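Local coordinates for protein fructokinase (Vibrio cholerae serotype O1, PDB 5EYN) that phosphorylates D-fructose at the expense of ATP, as a bacterial fructokinase of the PfkB (ribokinase-like) carbohydrate kinase family, at residues R20-G25 / D129-Q134; H108-F113 / N174-V179; L125-I130 / T155-A160. All coordinates share one frame; numbering follows the deposited sequence.

Contact 1. Residues R20-G25 / D129-Q134; sequences RVWLTG and DIPSFQ
The indole of Trp22 lies against Pro131 and Phe133, a contact in the ribokinase-like fold between strand 21-24, in the interior of the large, mostly parallel sheet, and an irregular loop that later leads into the neighbouring strand 138-142. Both partners from the loop sit over the same face of the indole and divide it between them. Pro131 takes the six-membered ring: its CG stands 3.6 Å from the centroid of that ring and 17° from the ring normal, a CH-pi contact, while CB leans over the CH2 and CZ3 end. Phe133 takes the five-membered ring in an edge-to-face arrangement, its CD1-CE1 edge directed at the face of Trp22, with centroids 4.9 Å apart and planes inclined at 59°. The tryptophan is turned toward the loop by a first torsion that sets CG opposite the carbonyl carbon (chi1 -73°), and the opposite face is packed by its own neighbour two residues back, Arg20 CD. Met162 of helix 151-165 touches both aromatic residues, and Ala62 of strand 61-68 also touches Trp22.

The other end of the contact is much looser. Ser132 turns its CB away and gives chiefly its backbone, its O lying 3.8 Å from Trp22 CZ2. Beyond it, Arg20 and the exposed Gln134 merely draw near, NH1 to NE2 at 4.2 Å, without a bond. The polar groups here are held by Glu137, just outside the loop segment: OE2 makes a salt bridge with Arg20 NH1, and OE1 accepts from both Gln134 N and Trp22 NE1. The indole N-H is thus satisfied by Glu137, while Phe133 CD1 lies over the ring face, 3.6 Å from Trp22 NE1.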
loop_
_atom_site.group_PDB
_atom_site.type_symbol
_atom_site.label_atom_id
_atom_site.label_comp_id
_atom_site.label_asym_id
_atom_site.label_seq_id
_atom_site.Cartn_x
_atom_site.Cartn_y
_atom_site.Cartn_z
ATOM N N ARG A 20 9.692 -14.288 -29.009
ATOM C CA ARG A 20 9.659 -13.722 -27.667
ATOM C C ARG A 20 8.599 -12.642 -27.583
ATOM O O ARG A 20 8.484 -11.810 -28.482
ATOM C CB ARG A 20 11.012 -13.107 -27.326
ATOM C CG ARG A 20 11.052 -12.458 -25.962
ATOM C CD ARG A 20 12.438 -11.914 -25.651
ATOM N NE ARG A 20 13.396 -12.982 -25.386
ATOM C CZ ARG A 20 14.387 -13.353 -26.193
ATOM N NH1 ARG A 20 14.593 -12.750 -27.354
ATOM N NH2 ARG A 20 15.190 -14.345 -25.834
ATOM N N VAL A 21 7.824 -12.678 -26.506
ATOM C CA VAL A 21 6.894 -11.607 -26.176
ATOM C C VAL A 21 7.444 -10.850 -24.982
ATOM O O VAL A 21 7.633 -11.425 -23.907
ATOM C CB VAL A 21 5.496 -12.138 -25.856
ATOM C CG1 VAL A 21 4.531 -10.988 -25.581
ATOM C CG2 VAL A 21 4.983 -13.035 -26.981
ATOM N N TRP A 22 7.697 -9.554 -25.177
ATOM C CA TRP A 22 8.115 -8.648 -24.116
ATOM C C TRP A 22 6.890 -8.005 -23.505
ATOM O O TRP A 22 6.007 -7.541 -24.220
ATOM C CB TRP A 22 9.000 -7.534 -24.687
ATOM C CG TRP A 22 10.386 -7.943 -25.073
ATOM C CD1 TRP A 22 10.844 -8.180 -26.339
ATOM C CD2 TRP A 22 11.507 -8.148 -24.200
ATOM N NE1 TRP A 22 12.164 -8.512 -26.304
ATOM C CE2 TRP A 22 12.600 -8.507 -25.008
ATOM C CE3 TRP A 22 11.688 -8.076 -22.815
ATOM C CZ2 TRP A 22 13.857 -8.784 -24.479
ATOM C CZ3 TRP A 22 12.931 -8.354 -22.295
ATOM C CH2 TRP A 22 13.997 -8.699 -23.120
ATOM N N LEU A 23 6.867 -7.972 -22.182
ATOM C CA LEU A 23 5.841 -7.307 -21.401
ATOM C C LEU A 23 6.529 -6.214 -20.597
ATOM O O LEU A 23 7.614 -6.415 -20.071
ATOM C CB LEU A 23 5.147 -8.304 -20.453
ATOM C CG LEU A 23 4.324 -9.468 -21.023
ATOM C CD1 LEU A 23 3.364 -9.026 -22.083
ATOM C CD2 LEU A 23 5.244 -10.556 -21.578
ATOM N N THR A 24 5.892 -5.063 -20.497
ATOM C CA THR A 24 6.420 -4.000 -19.670
ATOM C C THR A 24 5.290 -3.293 -18.953
ATOM O O THR A 24 4.163 -3.268 -19.438
ATOM C CB THR A 24 7.235 -2.990 -20.508
ATOM O OG1 THR A 24 7.804 -1.997 -19.666
ATOM C CG2 THR A 24 6.383 -2.286 -21.564
ATOM N N GLY A 25 5.591 -2.748 -17.778
ATOM C CA GLY A 25 4.612 -1.986 -17.030
ATOM C C GLY A 25 4.663 -2.329 -15.566
ATOM O O GLY A 25 5.743 -2.450 -14.990
ATOM N N ASP A 129 16.143 1.504 -19.248
ATOM C CA ASP A 129 15.571 0.239 -18.803
ATOM C C ASP A 129 15.096 -0.620 -19.970
ATOM O O ASP A 129 14.784 -1.787 -19.793
ATOM C CB ASP A 129 14.371 0.480 -17.886
ATOM C CG ASP A 129 14.740 1.166 -16.583
ATOM O OD1 ASP A 129 13.836 1.796 -16.005
ATOM O OD2 ASP A 129 15.897 1.058 -16.119
ATOM N N ILE A 130 15.019 -0.043 -21.162
ATOM C CA ILE A 130 14.464 -0.768 -22.291
ATOM C C ILE A 130 15.524 -1.742 -22.812
ATOM O O ILE A 130 16.651 -1.341 -23.057
ATOM C CB ILE A 130 14.069 0.190 -23.420
ATOM C CG1 ILE A 130 13.034 1.211 -22.926
ATOM C CG2 ILE A 130 13.538 -0.589 -24.609
ATOM C CD1 ILE A 130 12.845 2.372 -23.884
ATOM N N PRO A 131 15.174 -3.026 -22.985
ATOM C CA PRO A 131 16.128 -4.025 -23.475
ATOM C C PRO A 131 16.214 -4.021 -24.989
ATOM O O PRO A 131 15.449 -3.342 -25.671
ATOM C CB PRO A 131 15.530 -5.342 -22.992
ATOM C CG PRO A 131 14.080 -5.089 -22.979
ATOM C CD PRO A 131 13.891 -3.637 -22.611
ATOM N N SER A 132 17.177 -4.760 -25.513
ATOM C CA SER A 132 17.345 -4.841 -26.952
ATOM C C SER A 132 16.239 -5.712 -27.535
ATOM O O SER A 132 15.942 -6.794 -27.015
ATOM C CB SER A 132 18.713 -5.422 -27.295
ATOM O OG SER A 132 18.792 -6.758 -26.831
ATOM N N PHE A 133 15.630 -5.210 -28.607
ATOM C CA PHE A 133 14.551 -5.894 -29.293
ATOM C C PHE A 133 15.061 -6.439 -30.617
ATOM O O PHE A 133 16.063 -5.963 -31.161
ATOM C CB PHE A 133 13.405 -4.926 -29.592
ATOM C CG PHE A 133 12.721 -4.359 -28.379
ATOM C CD1 PHE A 133 12.549 -5.099 -27.219
ATOM C CD2 PHE A 133 12.232 -3.063 -28.418
ATOM C CE1 PHE A 133 11.887 -4.549 -26.131
ATOM C CE2 PHE A 133 11.573 -2.527 -27.345
ATOM C CZ PHE A 133 11.413 -3.267 -26.196
ATOM N N GLN A 134 14.340 -7.413 -31.152
ATOM C CA GLN A 134 14.700 -8.001 -32.428
ATOM C C GLN A 134 13.475 -8.149 -33.315
ATOM O O GLN A 134 12.345 -8.238 -32.829
ATOM C CB GLN A 134 15.343 -9.369 -32.203
ATOM C CG GLN A 134 16.610 -9.299 -31.366
ATOM C CD GLN A 134 17.267 -10.648 -31.178
ATOM O OE1 GLN A 134 17.609 -11.324 -32.145
ATOM N NE2 GLN A 134 17.452 -11.045 -29.924
#

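Contact 2. Residues H108-F113 / N174-V179; sequences HGERSF and NLREEV. With CA (calcium ion), chain C; FRU (beta-D-fructofuranose), chain B; ADP (adenosine-5'-diphosphate), chain E; BEF (beryllium trifluoride ion), chain D.
Phe113 and the guanidinium of Arg176 lie with their planes only 15° apart, Phe113 CD1 3.4 Å from Arg176 NE, and together they border the fructose. One face of the phenyl ring carries fructose O2, the other Ser112 OG. Bent at its second torsion (chi2 -72°), Arg176 presents its guanidinium edge to the ligands: NE gives a nearly straight bond to fructose O2 (3.0 Å), and NH2 bonds to ring oxygen O5 and to F3 of beryllium trifluoride, while NH1 turns back to Leu175 O. Asn174 OD1 binds the calcium at 2.3 Å, and His108 NE2 donates to O1A of ADP; the two loops thus both reach the place where sugar, beryllium trifluoride, calcium and ADP come together. Farther out, the extended Glu110 reaches over to the backbone of residues 174-179. Its OE2 accepts from Glu177 N (2.8 Å, 177°), with the N-H arriving from above the carboxylate plane, and a water links OE2 to Glu178 N. Glu178 OE1 forms salt bridges with Lys118 and with Arg97 of the second subunit. Phe113 packs on strand 99-103, Arg176 touches Phe115 of strand 113-115, and Leu175 rests on helix 186-194.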
loop_
_atom_site.group_PDB
_atom_site.type_symbol
_atom_site.label_atom_id
_atom_site.label_comp_id
_atom_site.label_asym_id
_atom_site.label_seq_id
_atom_site.Cartn_x
_atom_site.Cartn_y
_atom_site.Cartn_z
ATOM N N HIS A 108 -16.392 -4.914 -10.627
ATOM C CA HIS A 108 -15.653 -5.548 -11.716
ATOM C C HIS A 108 -14.664 -4.577 -12.338
ATOM O O HIS A 108 -14.954 -3.388 -12.490
ATOM C CB HIS A 108 -16.598 -6.045 -12.816
ATOM C CG HIS A 108 -15.882 -6.480 -14.060
ATOM N ND1 HIS A 108 -15.467 -5.594 -15.035
ATOM C CD2 HIS A 108 -15.488 -7.705 -14.478
ATOM C CE1 HIS A 108 -14.856 -6.258 -15.999
ATOM N NE2 HIS A 108 -14.853 -7.541 -15.686
ATOM N N GLY A 109 -13.500 -5.097 -12.716
ATOM C CA GLY A 109 -12.525 -4.333 -13.468
ATOM C C GLY A 109 -12.098 -3.077 -12.742
ATOM O O GLY A 109 -11.907 -3.086 -11.530
ATOM N N GLU A 110 -11.953 -1.988 -13.493
ATOM C CA GLU A 110 -11.440 -0.733 -12.962
ATOM C C GLU A 110 -12.128 -0.344 -11.643
ATOM O O GLU A 110 -11.469 0.072 -10.679
ATOM C CB GLU A 110 -11.609 0.368 -14.000
ATOM C CG GLU A 110 -11.085 1.709 -13.554
ATOM C CD GLU A 110 -11.219 2.782 -14.612
ATOM O OE1 GLU A 110 -11.900 2.547 -15.634
ATOM O OE2 GLU A 110 -10.638 3.861 -14.423
ATOM N N ARG A 111 -13.448 -0.500 -11.588
ATOM C CA ARG A 111 -14.191 -0.107 -10.401
ATOM C C ARG A 111 -13.816 -0.947 -9.175
ATOM O O ARG A 111 -14.107 -0.561 -8.040
ATOM C CB ARG A 111 -15.697 -0.205 -10.666
ATOM C CG ARG A 111 -16.207 0.827 -11.671
ATOM C CD ARG A 111 -17.683 0.632 -11.979
ATOM N NE ARG A 111 -18.199 1.684 -12.853
ATOM C CZ ARG A 111 -18.142 1.668 -14.183
ATOM N NH1 ARG A 111 -18.646 2.684 -14.875
ATOM N NH2 ARG A 111 -17.587 0.649 -14.827
ATOM N N SER A 112 -13.194 -2.102 -9.397
ATOM C CA SER A 112 -12.839 -2.999 -8.297
ATOM C C SER A 112 -11.494 -2.700 -7.639
ATOM O O SER A 112 -11.151 -3.323 -6.637
ATOM C CB SER A 112 -12.818 -4.464 -8.753
ATOM O OG SER A 112 -11.630 -4.739 -9.493
ATOM N N PHE A 113 -10.734 -1.762 -8.187
ATOM C CA PHE A 113 -9.370 -1.541 -7.709
ATOM C C PHE A 113 -9.173 -0.197 -7.039
ATOM O O PHE A 113 -9.666 0.811 -7.520
ATOM C CB PHE A 113 -8.382 -1.623 -8.874
ATOM C CG PHE A 113 -8.437 -2.921 -9.623
ATOM C CD1 PHE A 113 -8.829 -2.939 -10.943
ATOM C CD2 PHE A 113 -8.081 -4.117 -9.021
ATOM C CE1 PHE A 113 -8.882 -4.127 -11.645
ATOM C CE2 PHE A 113 -8.130 -5.315 -9.724
ATOM C CZ PHE A 113 -8.530 -5.321 -11.035
ATOM N N ASN A 174 -6.703 -1.131 -20.735
ATOM C CA ASN A 174 -6.756 -1.584 -19.356
ATOM C C ASN A 174 -6.812 -0.374 -18.423
ATOM O O ASN A 174 -5.964 -0.167 -17.553
ATOM C CB ASN A 174 -5.539 -2.455 -19.034
ATOM C CG ASN A 174 -5.908 -3.764 -18.436
ATOM O OD1 ASN A 174 -7.025 -3.950 -17.938
ATOM N ND2 ASN A 174 -4.991 -4.710 -18.526
ATOM N N LEU A 175 -7.837 0.428 -18.623
ATOM C CA LEU A 175 -7.885 1.735 -18.008
ATOM C C LEU A 175 -8.028 1.699 -16.511
ATOM O O LEU A 175 -8.877 0.991 -15.977
ATOM C CB LEU A 175 -9.029 2.550 -18.588
ATOM C CG LEU A 175 -8.986 2.754 -20.096
ATOM C CD1 LEU A 175 -10.208 3.567 -20.535
ATOM C CD2 LEU A 175 -7.678 3.410 -20.542
ATOM N N ARG A 176 -7.192 2.483 -15.842
ATOM C CA ARG A 176 -7.239 2.680 -14.405
ATOM C C ARG A 176 -7.000 4.170 -14.160
ATOM O O ARG A 176 -5.870 4.613 -13.917
ATOM C CB ARG A 176 -6.171 1.831 -13.707
ATOM C CG ARG A 176 -6.188 0.339 -14.070
ATOM C CD ARG A 176 -7.362 -0.421 -13.474
ATOM N NE ARG A 176 -7.158 -1.835 -13.735
ATOM C CZ ARG A 176 -7.569 -2.475 -14.819
ATOM N NH1 ARG A 176 -8.300 -1.883 -15.741
ATOM N NH2 ARG A 176 -7.268 -3.754 -14.966
ATOM N N GLU A 177 -8.069 4.951 -14.253
ATOM C CA GLU A 177 -7.940 6.408 -14.309
ATOM C C GLU A 177 -7.235 6.981 -13.100
ATOM O O GLU A 177 -6.498 7.952 -13.231
ATOM C CB GLU A 177 -9.322 7.065 -14.435
ATOM C CG GLU A 177 -9.294 8.571 -14.638
ATOM C CD GLU A 177 -10.691 9.135 -14.766
ATOM O OE1 GLU A 177 -11.453 9.070 -13.778
ATOM O OE2 GLU A 177 -11.035 9.612 -15.863
ATOM N N GLU A 178 -7.454 6.407 -11.916
ATOM C CA GLU A 178 -6.936 7.052 -10.712
ATOM C C GLU A 178 -5.412 7.072 -10.650
ATOM O O GLU A 178 -4.830 7.834 -9.883
ATOM C CB GLU A 178 -7.485 6.418 -9.440
ATOM C CG GLU A 178 -6.783 5.114 -9.053
ATOM C CD GLU A 178 -6.879 4.849 -7.548
ATOM O OE1 GLU A 178 -6.356 5.639 -6.705
ATOM O OE2 GLU A 178 -7.502 3.860 -7.201
ATOM N N VAL A 179 -4.764 6.247 -11.457
ATOM C CA VAL A 179 -3.306 6.206 -11.476
ATOM C C VAL A 179 -2.704 7.459 -12.149
ATOM O O VAL A 179 -1.538 7.795 -11.927
ATOM C CB VAL A 179 -2.854 4.900 -12.195
ATOM C CG1 VAL A 179 -1.348 4.811 -12.363
ATOM C CG2 VAL A 179 -3.369 3.706 -11.433
HETATM CA CA CA C . -8.795 -5.313 -18.556
HETATM C C1 FRU B . -3.361 -2.989 -12.690
HETATM C C2 FRU B . -4.391 -4.037 -12.290
HETATM C C3 FRU B . -3.964 -5.066 -11.263
HETATM C C4 FRU B . -4.608 -6.338 -11.704
HETATM C C5 FRU B . -4.705 -6.134 -13.175
HETATM C C6 FRU B . -5.900 -6.796 -13.816
HETATM O O1 FRU B . -2.296 -3.564 -13.381
HETATM O O2 FRU B . -5.494 -3.337 -11.800
HETATM O O3 FRU B . -4.335 -4.598 -10.001
HETATM O O4 FRU B . -3.858 -7.473 -11.432
HETATM O O5 FRU B . -4.734 -4.743 -13.441
HETATM O O6 FRU B . -5.946 -6.550 -15.200
HETATM P PB ADP E . -11.060 -8.716 -16.809
HETATM O O1B ADP E . -9.674 -9.198 -16.473
HETATM O O2B ADP E . -11.052 -7.230 -17.090
HETATM O O3B ADP E . -11.965 -9.008 -15.638
HETATM P PA ADP E . -13.085 -9.547 -18.534
HETATM O O1A ADP E . -13.814 -9.936 -17.259
HETATM O O2A ADP E . -13.506 -8.135 -18.874
HETATM O O3A ADP E . -11.568 -9.505 -18.096
HETATM O "O5'" ADP E . -13.458 -10.484 -19.779
HETATM C "C5'" ADP E . -12.513 -10.828 -20.731
HETATM C "C4'" ADP E . -12.658 -12.208 -21.328
HETATM O "O4'" ADP E . -12.725 -13.174 -20.303
HETATM C "C3'" ADP E . -13.840 -12.421 -22.205
HETATM O "O3'" ADP E . -13.591 -11.990 -23.509
HETATM C "C2'" ADP E . -13.995 -13.886 -22.137
HETATM O "O2'" ADP E . -13.083 -14.564 -22.917
HETATM C "C1'" ADP E . -13.644 -14.143 -20.727
HETATM N N9 ADP E . -14.761 -14.125 -19.825
HETATM C C8 ADP E . -15.104 -13.160 -18.951
HETATM N N7 ADP E . -16.182 -13.522 -18.273
HETATM C C5 ADP E . -16.564 -14.731 -18.687
HETATM C C6 ADP E . -17.582 -15.610 -18.357
HETATM N N6 ADP E . -18.551 -15.280 -17.360
HETATM N N1 ADP E . -17.664 -16.776 -18.993
HETATM C C2 ADP E . -16.785 -17.150 -19.940
HETATM N N3 ADP E . -15.776 -16.321 -20.293
HETATM C C4 ADP E . -15.658 -15.134 -19.684
HETATM BE BE BEF D . -8.976 -7.513 -16.396
HETATM F F1 BEF D . -9.593 -7.801 -15.013
HETATM F F2 BEF D . -7.631 -8.259 -16.644
HETATM F F3 BEF D . -8.544 -6.066 -16.514
HETATM O O HOH W 1 -9.486 4.308 -11.567
HETATM O O HOH W 2 -10.789 2.956 -7.335
HETATM O O HOH W 3 -9.931 -3.264 -17.911
HETATM O O HOH W 4 -10.739 -6.738 -18.836
HETATM O O HOH W 5 -8.912 -4.356 -20.883
HETATM O O HOH W 6 -7.269 -6.776 -19.624
#

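Contact 3. Residues L125-I130 / T155-A160; sequences LQLSDI and TFAAIA
Leu127 and Ile130 make the apolar part of the contact, each offering a terminal methyl to the alanines of helix 151-165. Leu127 CD2 presses on Ala157 CB at 3.4 Å, tighter than carbon atoms usually pack. Ile130 rests CD1 mainly on Ala158, 3.8 Å from its CB, with Ala157 CB farther off at 4.3 Å. With CG1 opposite the carbonyl carbon (chi1 -59°), the isoleucine extends this branch to the helix, while CG2 lies more loosely beside Ala158 CB. The small alanine side chains probably help the loop to come close, the CA atoms of Ile130 and Ala158 being 6.4 Å apart.

The helix is one of those packed on the large sheet of the ribokinase-like fold: Thr155 touches Val141, and Ile159 touches Leu139, both in strand 138-142, whereas Ala158 meets Phe64 of strand 61-68.

Contacts of mixed character lie at the Leu125 end. There CD2 approaches Thr155 OG1 at 3.6 Å, the two side chains crossing at about a right angle; the hydroxyl itself is bonded to Ser151 O, one turn back in the helix. Hydrogen bonding shapes the loop from within. Gln126 N donates to Asp129 OD1 at 2.9 Å, from above the carboxylate plane, and Asp129 N returns a bond to Gln126 O, drawing the 3-10 turn together. Asp129 OD1 also forms a salt bridge with Arg66.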
loop_
_atom_site.group_PDB
_atom_site.type_symbol
_atom_site.label_atom_id
_atom_site.label_comp_id
_atom_site.label_asym_id
_atom_site.label_seq_id
_atom_site.Cartn_x
_atom_site.Cartn_y
_atom_site.Cartn_z
ATOM N N LEU A 125 10.023 4.119 -14.919
ATOM C CA LEU A 125 10.715 3.487 -16.037
ATOM C C LEU A 125 11.511 4.529 -16.827
ATOM O O LEU A 125 10.962 5.545 -17.255
ATOM C CB LEU A 125 9.713 2.790 -16.956
ATOM C CG LEU A 125 10.329 1.973 -18.085
ATOM C CD1 LEU A 125 10.789 0.632 -17.564
ATOM C CD2 LEU A 125 9.343 1.783 -19.217
ATOM N N GLN A 126 12.792 4.249 -17.039
ATOM C CA GLN A 126 13.686 5.131 -17.787
ATOM C C GLN A 126 14.014 4.557 -19.162
ATOM O O GLN A 126 13.846 3.362 -19.415
ATOM C CB GLN A 126 14.994 5.333 -17.025
ATOM C CG GLN A 126 14.813 5.955 -15.655
ATOM C CD GLN A 126 16.116 6.109 -14.901
ATOM O OE1 GLN A 126 17.187 5.794 -15.417
ATOM N NE2 GLN A 126 16.028 6.584 -13.669
ATOM N N LEU A 127 14.531 5.403 -20.042
ATOM C CA LEU A 127 14.916 4.949 -21.371
ATOM C C LEU A 127 15.949 3.834 -21.297
ATOM O O LEU A 127 15.919 2.895 -22.092
ATOM C CB LEU A 127 15.453 6.103 -22.201
ATOM C CG LEU A 127 14.411 7.135 -22.610
ATOM C CD1 LEU A 127 15.108 8.332 -23.238
ATOM C CD2 LEU A 127 13.407 6.513 -23.572
ATOM N N SER A 128 16.851 3.909 -20.327
ATOM C CA SER A 128 17.903 2.905 -20.223
ATOM C C SER A 128 17.399 1.563 -19.696
ATOM O O SER A 128 18.147 0.590 -19.698
ATOM C CB SER A 128 19.038 3.417 -19.334
ATOM O OG SER A 128 18.576 3.690 -18.024
ATOM N N ASP A 129 16.143 1.504 -19.248
ATOM C CA ASP A 129 15.571 0.239 -18.803
ATOM C C ASP A 129 15.096 -0.620 -19.970
ATOM O O ASP A 129 14.784 -1.787 -19.793
ATOM C CB ASP A 129 14.371 0.480 -17.886
ATOM C CG ASP A 129 14.740 1.166 -16.583
ATOM O OD1 ASP A 129 13.836 1.796 -16.005
ATOM O OD2 ASP A 129 15.897 1.058 -16.119
ATOM N N ILE A 130 15.019 -0.043 -21.162
ATOM C CA ILE A 130 14.464 -0.768 -22.291
ATOM C C ILE A 130 15.524 -1.742 -22.812
ATOM O O ILE A 130 16.651 -1.341 -23.057
ATOM C CB ILE A 130 14.069 0.190 -23.420
ATOM C CG1 ILE A 130 13.034 1.211 -22.926
ATOM C CG2 ILE A 130 13.538 -0.589 -24.609
ATOM C CD1 ILE A 130 12.845 2.372 -23.884
ATOM N N THR A 155 7.929 4.460 -22.348
ATOM C CA THR A 155 7.158 3.400 -22.943
ATOM C C THR A 155 6.861 3.731 -24.395
ATOM O O THR A 155 6.937 2.882 -25.264
ATOM C CB THR A 155 5.867 3.166 -22.129
ATOM O OG1 THR A 155 6.215 2.740 -20.806
ATOM C CG2 THR A 155 5.036 2.119 -22.781
ATOM N N PHE A 156 6.533 4.983 -24.681
ATOM C CA PHE A 156 6.389 5.365 -26.086
ATOM C C PHE A 156 7.695 5.159 -26.871
ATOM O O PHE A 156 7.660 4.769 -28.038
ATOM C CB PHE A 156 5.892 6.802 -26.244
ATOM C CG PHE A 156 4.406 6.940 -26.101
ATOM C CD1 PHE A 156 3.557 6.353 -27.014
ATOM C CD2 PHE A 156 3.859 7.706 -25.089
ATOM C CE1 PHE A 156 2.190 6.496 -26.892
ATOM C CE2 PHE A 156 2.497 7.846 -24.971
ATOM C CZ PHE A 156 1.661 7.246 -25.871
ATOM N N ALA A 157 8.839 5.403 -26.241
ATOM C CA ALA A 157 10.117 5.159 -26.907
ATOM C C ALA A 157 10.293 3.669 -27.152
ATOM O O ALA A 157 10.743 3.271 -28.216
ATOM C CB ALA A 157 11.275 5.715 -26.090
ATOM N N ALA A 158 9.932 2.844 -26.174
ATOM C CA ALA A 158 10.036 1.400 -26.345
ATOM C C ALA A 158 9.175 0.944 -27.514
ATOM O O ALA A 158 9.605 0.145 -28.329
ATOM C CB ALA A 158 9.634 0.677 -25.081
ATOM N N ILE A 159 7.960 1.465 -27.605
ATOM C CA ILE A 159 7.083 1.145 -28.719
ATOM C C ILE A 159 7.724 1.548 -30.053
ATOM O O ILE A 159 7.751 0.749 -30.991
ATOM C CB ILE A 159 5.719 1.822 -28.549
ATOM C CG1 ILE A 159 4.958 1.187 -27.371
ATOM C CG2 ILE A 159 4.911 1.716 -29.800
ATOM C CD1 ILE A 159 3.757 1.993 -26.948
ATOM N N ALA A 160 8.251 2.768 -30.131
ATOM C CA ALA A 160 8.894 3.234 -31.356
ATOM C C ALA A 160 10.073 2.335 -31.727
ATOM O O ALA A 160 10.300 2.053 -32.907
ATOM C CB ALA A 160 9.346 4.687 -31.221
#

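In the fold
Starting at the N terminus, strand 21-24 supplies the first side of contact 1, which closes a long loop when the chain returns at residues 129-134. Before that return, residues 108-113 open contact 2, completed only at 174-179, so contacts 1 and 2 cross along the chain. Contact 3, joining 125-130 to 155-160, is a short closure nested within the loop of contact 2. It shares Asp129 and Ile130 with contact 1, and the two touch through Phe133 CE2 and Ala158 O. Together they tie strand 21-24, the loop and helix 151-165 into one region; contact 2, centred about 25 Å from the centre of contact 1, joins two active-site loops.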